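Local coordinates for protein ATPase associated with various cellular activities, AAA_5 (Staphylothermus marinus, PDB 6N0S) that is the N-terminal EVE-like domain of an McrB protein, resembles PUA-like RNA-binding folds and probably recognises nucleic acid for a larger protein that is probably an AAA+ ATPase, at residues A[57-62]-A[138-143]; A[24-29]-A[114-119]; A[10-15]-A[172-177]. All blocks are in the same frame, centred on the assembly; numbering follows the deposited sequence.

Contact 1. Residues A[57-62]-A[138-143]; sequences IIHYIG and AEYRKY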
loop_
_atom_site.group_PDB
_atom_site.type_symbol
_atom_site.label_atom_id
_atom_site.label_comp_id
_atom_site.label_asym_id
_atom_site.label_seq_id
_atom_site.Cartn_x
_atom_site.Cartn_y
_atom_site.Cartn_z
ATOM N N ILE A 57 -3.633 1.986 7.828
ATOM C CA ILE A 57 -3.663 1.674 6.403
ATOM C C ILE A 57 -4.734 0.632 6.155
ATOM O O ILE A 57 -4.698 -0.467 6.729
ATOM C CB ILE A 57 -2.298 1.169 5.912
ATOM C CG1 ILE A 57 -1.180 2.115 6.333
ATOM C CG2 ILE A 57 -2.314 0.942 4.390
ATOM C CD1 ILE A 57 -1.234 3.477 5.786
ATOM N N ILE A 58 -5.683 0.958 5.320
ATOM C CA ILE A 58 -6.631 -0.027 4.818
ATOM C C ILE A 58 -6.170 -0.502 3.447
ATOM O O ILE A 58 -5.766 0.299 2.598
ATOM C CB ILE A 58 -8.042 0.560 4.759
ATOM C CG1 ILE A 58 -8.530 0.891 6.179
ATOM C CG2 ILE A 58 -8.957 -0.412 4.094
ATOM C CD1 ILE A 58 -9.937 1.506 6.160
ATOM N N HIS A 59 -6.241 -1.808 3.221
ATOM C CA HIS A 59 -5.716 -2.450 2.015
ATOM C C HIS A 59 -6.868 -2.798 1.077
ATOM O O HIS A 59 -7.799 -3.526 1.454
ATOM C CB HIS A 59 -4.894 -3.694 2.382
ATOM C CG HIS A 59 -3.693 -3.367 3.223
ATOM N ND1 HIS A 59 -2.498 -2.957 2.678
ATOM C CD2 HIS A 59 -3.525 -3.331 4.568
ATOM C CE1 HIS A 59 -1.636 -2.700 3.650
ATOM N NE2 HIS A 59 -2.241 -2.905 4.807
ATOM N N TYR A 60 -6.806 -2.258 -0.131
ATOM C CA TYR A 60 -7.836 -2.425 -1.148
ATOM C C TYR A 60 -7.279 -3.224 -2.321
ATOM O O TYR A 60 -6.120 -3.044 -2.722
ATOM C CB TYR A 60 -8.313 -1.034 -1.633
ATOM C CG TYR A 60 -9.225 -1.057 -2.837
ATOM C CD1 TYR A 60 -10.583 -1.281 -2.698
ATOM C CD2 TYR A 60 -8.730 -0.838 -4.105
ATOM C CE1 TYR A 60 -11.423 -1.284 -3.785
ATOM C CE2 TYR A 60 -9.563 -0.836 -5.202
ATOM C CZ TYR A 60 -10.906 -1.078 -5.036
ATOM O OH TYR A 60 -11.735 -1.098 -6.125
ATOM N N ILE A 61 -8.141 -4.039 -2.914
ATOM C CA ILE A 61 -7.800 -4.928 -4.004
ATOM C C ILE A 61 -8.666 -4.533 -5.187
ATOM O O ILE A 61 -9.893 -4.537 -5.077
ATOM C CB ILE A 61 -8.063 -6.394 -3.605
ATOM C CG1 ILE A 61 -7.388 -6.723 -2.275
ATOM C CG2 ILE A 61 -7.603 -7.310 -4.647
ATOM C CD1 ILE A 61 -5.884 -6.677 -2.272
ATOM N N GLY A 62 -8.042 -4.191 -6.315
ATOM C CA GLY A 62 -8.799 -3.938 -7.533
ATOM C C GLY A 62 -9.307 -5.233 -8.181
ATOM O O GLY A 62 -8.873 -6.337 -7.867
ATOM N N ALA A 138 2.991 -3.035 10.298
ATOM C CA ALA A 138 2.860 -3.925 11.444
ATOM C C ALA A 138 1.390 -4.168 11.697
ATOM O O ALA A 138 0.550 -3.341 11.335
ATOM C CB ALA A 138 3.469 -3.336 12.713
ATOM N N GLU A 139 1.091 -5.319 12.308
ATOM C CA GLU A 139 -0.223 -5.644 12.868
ATOM C C GLU A 139 -1.288 -5.826 11.812
ATOM O O GLU A 139 -2.466 -5.646 12.099
ATOM C CB GLU A 139 -0.694 -4.579 13.872
ATOM C CG GLU A 139 0.341 -4.170 14.947
ATOM C CD GLU A 139 -0.089 -2.919 15.774
ATOM O OE1 GLU A 139 -1.310 -2.678 15.960
ATOM O OE2 GLU A 139 0.806 -2.162 16.229
ATOM N N TYR A 140 -0.921 -6.183 10.584
ATOM C CA TYR A 140 -1.941 -6.479 9.584
ATOM C C TYR A 140 -2.970 -7.443 10.156
ATOM O O TYR A 140 -2.624 -8.428 10.804
ATOM C CB TYR A 140 -1.333 -7.092 8.307
ATOM C CG TYR A 140 -2.425 -7.443 7.337
ATOM C CD1 TYR A 140 -3.095 -6.449 6.632
ATOM C CD2 TYR A 140 -2.825 -8.767 7.144
ATOM C CE1 TYR A 140 -4.118 -6.762 5.785
ATOM C CE2 TYR A 140 -3.858 -9.072 6.289
ATOM C CZ TYR A 140 -4.489 -8.065 5.617
ATOM O OH TYR A 140 -5.520 -8.340 4.759
ATOM N N ARG A 141 -4.246 -7.161 9.917
ATOM C CA ARG A 141 -5.280 -8.104 10.283
ATOM C C ARG A 141 -6.320 -8.100 9.182
ATOM O O ARG A 141 -6.796 -7.047 8.752
ATOM C CB ARG A 141 -5.889 -7.755 11.649
ATOM C CG ARG A 141 -6.508 -8.950 12.419
ATOM C CD ARG A 141 -5.491 -10.044 12.887
ATOM N NE ARG A 141 -4.520 -9.555 13.879
ATOM C CZ ARG A 141 -3.463 -10.247 14.331
ATOM N NH1 ARG A 141 -3.199 -11.478 13.899
ATOM N NH2 ARG A 141 -2.648 -9.705 15.225
ATOM N N LYS A 142 -6.652 -9.286 8.726
ATOM C CA LYS A 142 -7.605 -9.491 7.659
ATOM C C LYS A 142 -9.010 -9.324 8.196
ATOM O O LYS A 142 -9.331 -9.842 9.261
ATOM C CB LYS A 142 -7.422 -10.899 7.075
ATOM C CG LYS A 142 -8.367 -11.277 5.931
ATOM C CD LYS A 142 -8.262 -12.786 5.572
ATOM C CE LYS A 142 -9.248 -13.194 4.460
ATOM N NZ LYS A 142 -9.239 -12.320 3.245
ATOM N N TYR A 143 -9.856 -8.614 7.446
ATOM C CA TYR A 143 -11.254 -8.498 7.844
ATOM C C TYR A 143 -11.918 -9.869 7.737
ATOM O O TYR A 143 -11.751 -10.580 6.740
ATOM C CB TYR A 143 -12.018 -7.496 6.971
ATOM C CG TYR A 143 -11.607 -6.017 7.133
ATOM C CD1 TYR A 143 -11.315 -5.487 8.379
ATOM C CD2 TYR A 143 -11.523 -5.161 6.023
ATOM C CE1 TYR A 143 -10.936 -4.155 8.526
ATOM C CE2 TYR A 143 -11.163 -3.841 6.162
ATOM C CZ TYR A 143 -10.874 -3.332 7.412
ATOM O OH TYR A 143 -10.496 -1.996 7.535
#

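Contact 2. Residues A[24-29]-A[114-119]; sequences LDHIGL and DQYFIA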
loop_
_atom_site.group_PDB
_atom_site.type_symbol
_atom_site.label_atom_id
_atom_site.label_comp_id
_atom_site.label_asym_id
_atom_site.label_seq_id
_atom_site.Cartn_x
_atom_site.Cartn_y
_atom_site.Cartn_z
ATOM N N LEU A 24 -2.028 -12.619 -2.591
ATOM C CA LEU A 24 -2.321 -11.486 -1.714
ATOM C C LEU A 24 -1.661 -11.621 -0.353
ATOM O O LEU A 24 -1.876 -10.769 0.519
ATOM C CB LEU A 24 -3.839 -11.334 -1.529
ATOM C CG LEU A 24 -4.657 -11.236 -2.828
ATOM C CD1 LEU A 24 -6.159 -11.191 -2.549
ATOM C CD2 LEU A 24 -4.244 -10.051 -3.663
ATOM N N ASP A 25 -0.868 -12.678 -0.148
ATOM C CA ASP A 25 -0.295 -12.979 1.159
ATOM C C ASP A 25 0.702 -11.917 1.611
ATOM O O ASP A 25 0.941 -11.766 2.814
ATOM C CB ASP A 25 0.403 -14.350 1.123
ATOM C CG ASP A 25 -0.571 -15.517 0.960
ATOM O OD1 ASP A 25 -1.798 -15.290 0.963
ATOM O OD2 ASP A 25 -0.103 -16.675 0.859
ATOM N N HIS A 26 1.304 -11.188 0.686
ATOM C CA HIS A 26 2.245 -10.144 1.065
ATOM C C HIS A 26 1.561 -8.851 1.510
ATOM O O HIS A 26 2.247 -7.928 1.971
ATOM C CB HIS A 26 3.124 -9.822 -0.107
ATOM C CG HIS A 26 2.355 -9.256 -1.250
ATOM N ND1 HIS A 26 1.360 -9.962 -1.898
ATOM C CD2 HIS A 26 2.387 -8.029 -1.820
ATOM C CE1 HIS A 26 0.828 -9.197 -2.838
ATOM N NE2 HIS A 26 1.439 -8.026 -2.814
ATOM N N ILE A 27 0.258 -8.744 1.330
ATOM C CA ILE A 27 -0.438 -7.483 1.574
ATOM C C ILE A 27 -0.573 -7.300 3.071
ATOM O O ILE A 27 -1.011 -8.212 3.779
ATOM C CB ILE A 27 -1.801 -7.450 0.876
ATOM C CG1 ILE A 27 -1.572 -7.394 -0.636
ATOM C CG2 ILE A 27 -2.596 -6.142 1.287
ATOM C CD1 ILE A 27 -2.824 -7.479 -1.471
ATOM N N GLY A 28 -0.145 -6.137 3.561
ATOM C CA GLY A 28 -0.113 -5.885 4.978
ATOM C C GLY A 28 1.272 -5.888 5.571
ATOM O O GLY A 28 1.421 -5.519 6.741
ATOM N N LEU A 29 2.296 -6.232 4.792
ATOM C CA LEU A 29 3.671 -6.249 5.262
ATOM C C LEU A 29 4.471 -5.008 4.908
ATOM O O LEU A 29 5.346 -4.594 5.686
ATOM C CB LEU A 29 4.388 -7.473 4.684
ATOM C CG LEU A 29 3.788 -8.812 5.049
ATOM C CD1 LEU A 29 4.625 -9.903 4.370
ATOM C CD2 LEU A 29 3.738 -9.000 6.554
ATOM N N ASP A 114 9.259 -14.963 -6.734
ATOM C CA ASP A 114 9.755 -14.821 -8.101
ATOM C C ASP A 114 8.632 -14.309 -9.019
ATOM O O ASP A 114 8.822 -13.373 -9.803
ATOM C CB ASP A 114 10.312 -16.148 -8.658
ATOM C CG ASP A 114 11.497 -16.758 -7.870
ATOM O OD1 ASP A 114 12.238 -16.049 -7.156
ATOM O OD2 ASP A 114 11.729 -18.002 -8.045
ATOM N N GLN A 115 7.440 -14.907 -8.919
ATOM C CA GLN A 115 6.328 -14.498 -9.770
ATOM C C GLN A 115 5.883 -13.074 -9.476
ATOM O O GLN A 115 5.446 -12.378 -10.386
ATOM C CB GLN A 115 5.148 -15.437 -9.597
ATOM C CG GLN A 115 5.379 -16.841 -10.197
ATOM C CD GLN A 115 4.590 -17.927 -9.500
ATOM O OE1 GLN A 115 3.509 -17.688 -8.969
ATOM N NE2 GLN A 115 5.135 -19.138 -9.492
ATOM N N TYR A 116 5.949 -12.647 -8.211
ATOM C CA TYR A 116 5.544 -11.295 -7.846
ATOM C C TYR A 116 6.402 -10.277 -8.573
ATOM O O TYR A 116 5.885 -9.371 -9.235
ATOM C CB TYR A 116 5.629 -11.158 -6.323
ATOM C CG TYR A 116 5.377 -9.792 -5.733
ATOM C CD1 TYR A 116 4.091 -9.285 -5.571
ATOM C CD2 TYR A 116 6.433 -9.029 -5.300
ATOM C CE1 TYR A 116 3.887 -8.029 -4.998
ATOM C CE2 TYR A 116 6.255 -7.812 -4.741
ATOM C CZ TYR A 116 4.988 -7.298 -4.593
ATOM O OH TYR A 116 4.920 -6.060 -4.022
ATOM N N PHE A 117 7.725 -10.441 -8.510
ATOM C CA PHE A 117 8.620 -9.458 -9.099
ATOM C C PHE A 117 8.517 -9.425 -10.617
ATOM O O PHE A 117 8.574 -8.342 -11.222
ATOM C CB PHE A 117 10.050 -9.738 -8.643
ATOM C CG PHE A 117 10.288 -9.383 -7.208
ATOM C CD1 PHE A 117 9.861 -8.156 -6.718
ATOM C CD2 PHE A 117 10.919 -10.248 -6.358
ATOM C CE1 PHE A 117 10.061 -7.817 -5.397
ATOM C CE2 PHE A 117 11.130 -9.906 -5.048
ATOM C CZ PHE A 117 10.686 -8.672 -4.571
ATOM N N ILE A 118 8.340 -10.585 -11.246
ATOM C CA ILE A 118 8.163 -10.641 -12.698
ATOM C C ILE A 118 6.914 -9.880 -13.099
ATOM O O ILE A 118 6.897 -9.169 -14.114
ATOM C CB ILE A 118 8.099 -12.106 -13.184
ATOM C CG1 ILE A 118 9.458 -12.594 -13.615
ATOM C CG2 ILE A 118 7.223 -12.273 -14.404
ATOM C CD1 ILE A 118 10.334 -12.778 -12.542
ATOM N N ALA A 119 5.842 -10.031 -12.324
ATOM C CA ALA A 119 4.606 -9.315 -12.626
ATOM C C ALA A 119 4.778 -7.809 -12.452
ATOM O O ALA A 119 4.384 -7.027 -13.320
ATOM C CB ALA A 119 3.484 -9.839 -11.732
#

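Contact 3. Residues A[10-15]-A[172-177]; sequences SKYWVE and EDYEAI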
loop_
_atom_site.group_PDB
_atom_site.type_symbol
_atom_site.label_atom_id
_atom_site.label_comp_id
_atom_site.label_asym_id
_atom_site.label_seq_id
_atom_site.Cartn_x
_atom_site.Cartn_y
_atom_site.Cartn_z
ATOM N N SER A 10 -3.351 13.037 6.223
ATOM C CA SER A 10 -4.352 12.257 6.939
ATOM C C SER A 10 -3.685 11.192 7.786
ATOM O O SER A 10 -2.589 10.709 7.475
ATOM C CB SER A 10 -5.349 11.581 5.986
ATOM O OG SER A 10 -6.339 10.834 6.690
ATOM N N LYS A 11 -4.386 10.809 8.849
ATOM C CA LYS A 11 -3.955 9.675 9.641
ATOM C C LYS A 11 -4.358 8.358 8.987
ATOM O O LYS A 11 -3.853 7.314 9.388
ATOM C CB LYS A 11 -4.544 9.770 11.054
ATOM C CG LYS A 11 -3.885 8.792 12.056
ATOM C CD LYS A 11 -4.458 8.904 13.465
ATOM C CE LYS A 11 -3.846 7.842 14.391
ATOM N NZ LYS A 11 -2.455 8.188 14.854
ATOM N N TYR A 12 -5.252 8.390 7.999
ATOM C CA TYR A 12 -5.853 7.203 7.410
ATOM C C TYR A 12 -5.596 7.233 5.916
ATOM O O TYR A 12 -5.938 8.221 5.259
ATOM C CB TYR A 12 -7.345 7.170 7.703
ATOM C CG TYR A 12 -7.594 7.323 9.189
ATOM C CD1 TYR A 12 -7.435 6.236 10.049
ATOM C CD2 TYR A 12 -7.943 8.555 9.733
ATOM C CE1 TYR A 12 -7.641 6.364 11.404
ATOM C CE2 TYR A 12 -8.159 8.697 11.094
ATOM C CZ TYR A 12 -8.004 7.606 11.920
ATOM O OH TYR A 12 -8.207 7.742 13.262
ATOM N N TRP A 13 -4.955 6.163 5.395
ATOM C CA TRP A 13 -4.631 6.025 3.976
ATOM C C TRP A 13 -5.088 4.659 3.502
ATOM O O TRP A 13 -5.227 3.719 4.303
ATOM C CB TRP A 13 -3.115 6.204 3.695
ATOM C CG TRP A 13 -2.636 7.605 3.900
ATOM C CD1 TRP A 13 -2.532 8.268 5.073
ATOM C CD2 TRP A 13 -2.219 8.529 2.875
ATOM N NE1 TRP A 13 -2.069 9.549 4.848
ATOM C CE2 TRP A 13 -1.869 9.724 3.504
ATOM C CE3 TRP A 13 -2.092 8.437 1.492
ATOM C CZ2 TRP A 13 -1.411 10.836 2.788
ATOM C CZ3 TRP A 13 -1.622 9.495 0.800
ATOM C CH2 TRP A 13 -1.303 10.699 1.435
ATOM N N VAL A 14 -5.354 4.564 2.195
ATOM C CA VAL A 14 -5.681 3.300 1.520
ATOM C C VAL A 14 -4.557 2.938 0.561
ATOM O O VAL A 14 -4.089 3.780 -0.201
ATOM C CB VAL A 14 -7.006 3.383 0.751
ATOM C CG1 VAL A 14 -7.234 2.129 -0.106
ATOM C CG2 VAL A 14 -8.184 3.561 1.710
ATOM N N GLU A 15 -4.129 1.698 0.607
ATOM C CA GLU A 15 -3.216 1.135 -0.380
ATOM C C GLU A 15 -4.055 0.437 -1.447
ATOM O O GLU A 15 -4.832 -0.480 -1.133
ATOM C CB GLU A 15 -2.249 0.136 0.274
ATOM C CG GLU A 15 -1.208 -0.441 -0.700
ATOM C CD GLU A 15 -0.555 -1.760 -0.270
ATOM O OE1 GLU A 15 -1.234 -2.644 0.283
ATOM O OE2 GLU A 15 0.659 -1.909 -0.500
ATOM N N GLU A 172 -13.750 9.625 9.190
ATOM C CA GLU A 172 -15.047 8.980 9.135
ATOM C C GLU A 172 -15.110 7.918 8.038
ATOM O O GLU A 172 -15.926 6.990 8.124
ATOM C CB GLU A 172 -16.122 10.061 8.950
ATOM C CG GLU A 172 -15.962 10.882 7.707
ATOM C CD GLU A 172 -15.358 12.271 7.945
ATOM O OE1 GLU A 172 -15.801 13.186 7.216
ATOM O OE2 GLU A 172 -14.449 12.442 8.823
ATOM N N ASP A 173 -14.276 8.023 6.993
ATOM C CA ASP A 173 -14.267 6.983 5.967
ATOM C C ASP A 173 -13.599 5.724 6.499
ATOM O O ASP A 173 -14.051 4.614 6.219
ATOM C CB ASP A 173 -13.541 7.442 4.694
ATOM C CG ASP A 173 -14.118 8.716 4.106
ATOM O OD1 ASP A 173 -15.337 8.928 4.265
ATOM O OD2 ASP A 173 -13.339 9.493 3.501
ATOM N N TYR A 174 -12.509 5.893 7.248
ATOM C CA TYR A 174 -11.895 4.791 7.982
ATOM C C TYR A 174 -12.905 4.081 8.881
ATOM O O TYR A 174 -13.059 2.861 8.821
ATOM C CB TYR A 174 -10.729 5.320 8.817
ATOM C CG TYR A 174 -10.207 4.259 9.718
ATOM C CD1 TYR A 174 -9.319 3.284 9.237
ATOM C CD2 TYR A 174 -10.636 4.174 11.038
ATOM C CE1 TYR A 174 -8.860 2.278 10.054
ATOM C CE2 TYR A 174 -10.187 3.154 11.863
ATOM C CZ TYR A 174 -9.303 2.214 11.368
ATOM O OH TYR A 174 -8.851 1.222 12.203
ATOM N N GLU A 175 -13.592 4.834 9.738
ATOM C CA GLU A 175 -14.582 4.236 10.622
ATOM C C GLU A 175 -15.676 3.537 9.843
ATOM O O GLU A 175 -16.187 2.497 10.284
ATOM C CB GLU A 175 -15.184 5.309 11.537
ATOM C CG GLU A 175 -14.204 5.845 12.546
ATOM C CD GLU A 175 -14.871 6.514 13.740
ATOM O OE1 GLU A 175 -16.000 7.042 13.597
ATOM O OE2 GLU A 175 -14.242 6.537 14.824
ATOM N N ALA A 176 -16.038 4.062 8.675
ATOM C CA ALA A 176 -17.095 3.427 7.900
ATOM C C ALA A 176 -16.674 2.044 7.401
ATOM O O ALA A 176 -17.478 1.100 7.404
ATOM C CB ALA A 176 -17.481 4.314 6.716
ATOM N N ILE A 177 -15.440 1.925 6.909
ATOM C CA ILE A 177 -14.932 0.653 6.403
ATOM C C ILE A 177 -14.598 -0.277 7.561
ATOM O O ILE A 177 -14.979 -1.453 7.579
ATOM C CB ILE A 177 -13.698 0.903 5.510
ATOM C CG1 ILE A 177 -14.087 1.593 4.198
ATOM C CG2 ILE A 177 -12.959 -0.404 5.207
ATOM C CD1 ILE A 177 -12.865 2.155 3.427
#

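Contact 1. Residues A[57-62]-A[138-143]
His59 and Tyr140 form an offset edge-to-face aromatic pair, half of a buried contact between two strands of the five-stranded mixed sheet in this EVE-like domain. The strands holding 57-62 and 138-143 are not direct neighbours: strand 72-80 runs between them, and the nearest CA atoms, those of His59 and Lys142, remain 9.2 Å apart. Side chains therefore have to do the bridging. Tyr140 presents its ring edge to the imidazole face, with CE1 3.7 Å from His59 CD2; the planes meet at 72° and the centroids lie 5.5 Å apart. With CG anti to the backbone N (chi1 177°), the CD1-CE1 side of the ring reaches His59. The imidazole is also fixed at both nitrogens, ND1 bonding Glu15 and NE2 bonding Ser77, an arrangement that leaves its ring little freedom to turn. Tyr143 makes the second link, crossing Ile58 at about a right angle and bringing its OH 3.7 Å from Ile58 CG1 and 3.8 Å from Ile58 CD1. The same hydroxyl, lying against the isoleucine, is hydrogen-bonded to Glu76. Around the pair, Ile74 of strand 72-80 touches Tyr140, while Ile177 of helix 171-178 packs on both Ile58 and Tyr143.

Contact 2. Residues A[24-29]-A[114-119]
His26 receives the edge of Tyr116 on one face of its imidazole, an edge-to-face aromatic pair that joins a type I beta turn, Leu24 to Ile27, to helix 110-124 of this EVE-like domain. The centroids are 4.6 Å apart and the planes are inclined at 60°. Contact is concentrated at one corner of the phenol: Tyr116 CE1 lies 3.3 Å from His26 NE2 and 3.5 Å from His26 CD2. On the opposite imidazole face sits Ile27 CG1, 3.7 Å above the plane and toward the rim, so the ring is held between a neighbour in its own turn and a residue of the helix. His26 CG stands between the backbone N and the carbonyl carbon (chi1 64°), a rotamer that lays the imidazole face against Tyr116. The turn is closed by a bond from Ile27 N to Leu24 O. Farther out, the Tyr116 hydroxyl is hydrogen-bonded to Trp32 NE1, and Phe103 of helix 92-105 meets the Tyr116 ring edge-to-face; both probably limit how the phenol can turn. A sulfate ion, probably from the crystallisation liquor, lies about 4 Å from the Tyr116 side chain. Just after the turn, Leu29 N donates to His26 O at 3.3 Å.

Contact 3. Residues A[10-15]-A[172-177]
At chi1 172° the ring of Tyr174 points back from its own backbone N and extends from the helix toward strand 12-17, where Tyr12 meets it with CG anti to its own carbonyl carbon (chi1 -53°). The result is an offset stack, with centroids 4.7 Å apart and planes 25° from parallel. Overlap is greatest near the root of the Tyr174 ring, since Tyr12 CD1 is 3.4 Å from Tyr174 CG. Tyr174 CB adds a CH-pi contact over the Tyr12 face, 4.0 Å from the ring centroid. On this flank of the mixed sheet of the EVE-like domain, helix 171-178 follows directly after edge strand 166-169, which pairs antiparallel with strand 12-17. Replacing Tyr174 with an alanine would probably leave one face of Tyr12 without its ring partner and cost Glu76 a tyrosine hydroxyl partner, Tyr143 supplying another. The backbone leading to Tyr12 is set by an ST turn, in which Tyr12 N donates to Ser10 OG at 3.0 Å. Trp13 NE1 gives a more bent bond to Ser10 O (2.9 Å), from above the carbonyl plane. Beyond the stack, His178 meets Tyr174 ring to ring, and Ile58 of strand 54-61 packs on Tyr174.

From the N terminus, segment 10-15 comes first and meets 172-177 near the chain's end, so contact 3 closes the widest loop, with contacts 1 and 2 both lying within it. Segment 24-29 follows, then 57-62; their partners arrive as 114-119 and 138-143, so the loops of contacts 1 and 2 cross. Contact 2 ties the turn to helix 110-124, contact 1 reaches across strand 72-80 from strand 54-61 to edge strand 138-148, and contact 3 fastens the C-terminal helix to the sheet. All three touch: besides the Glu15-His59 bond, Tyr60 N of contact 1 probably donates to Glu15 O of contact 3 (2.8 Å), while Ile27 of contact 2 packs against both Glu15 and His59.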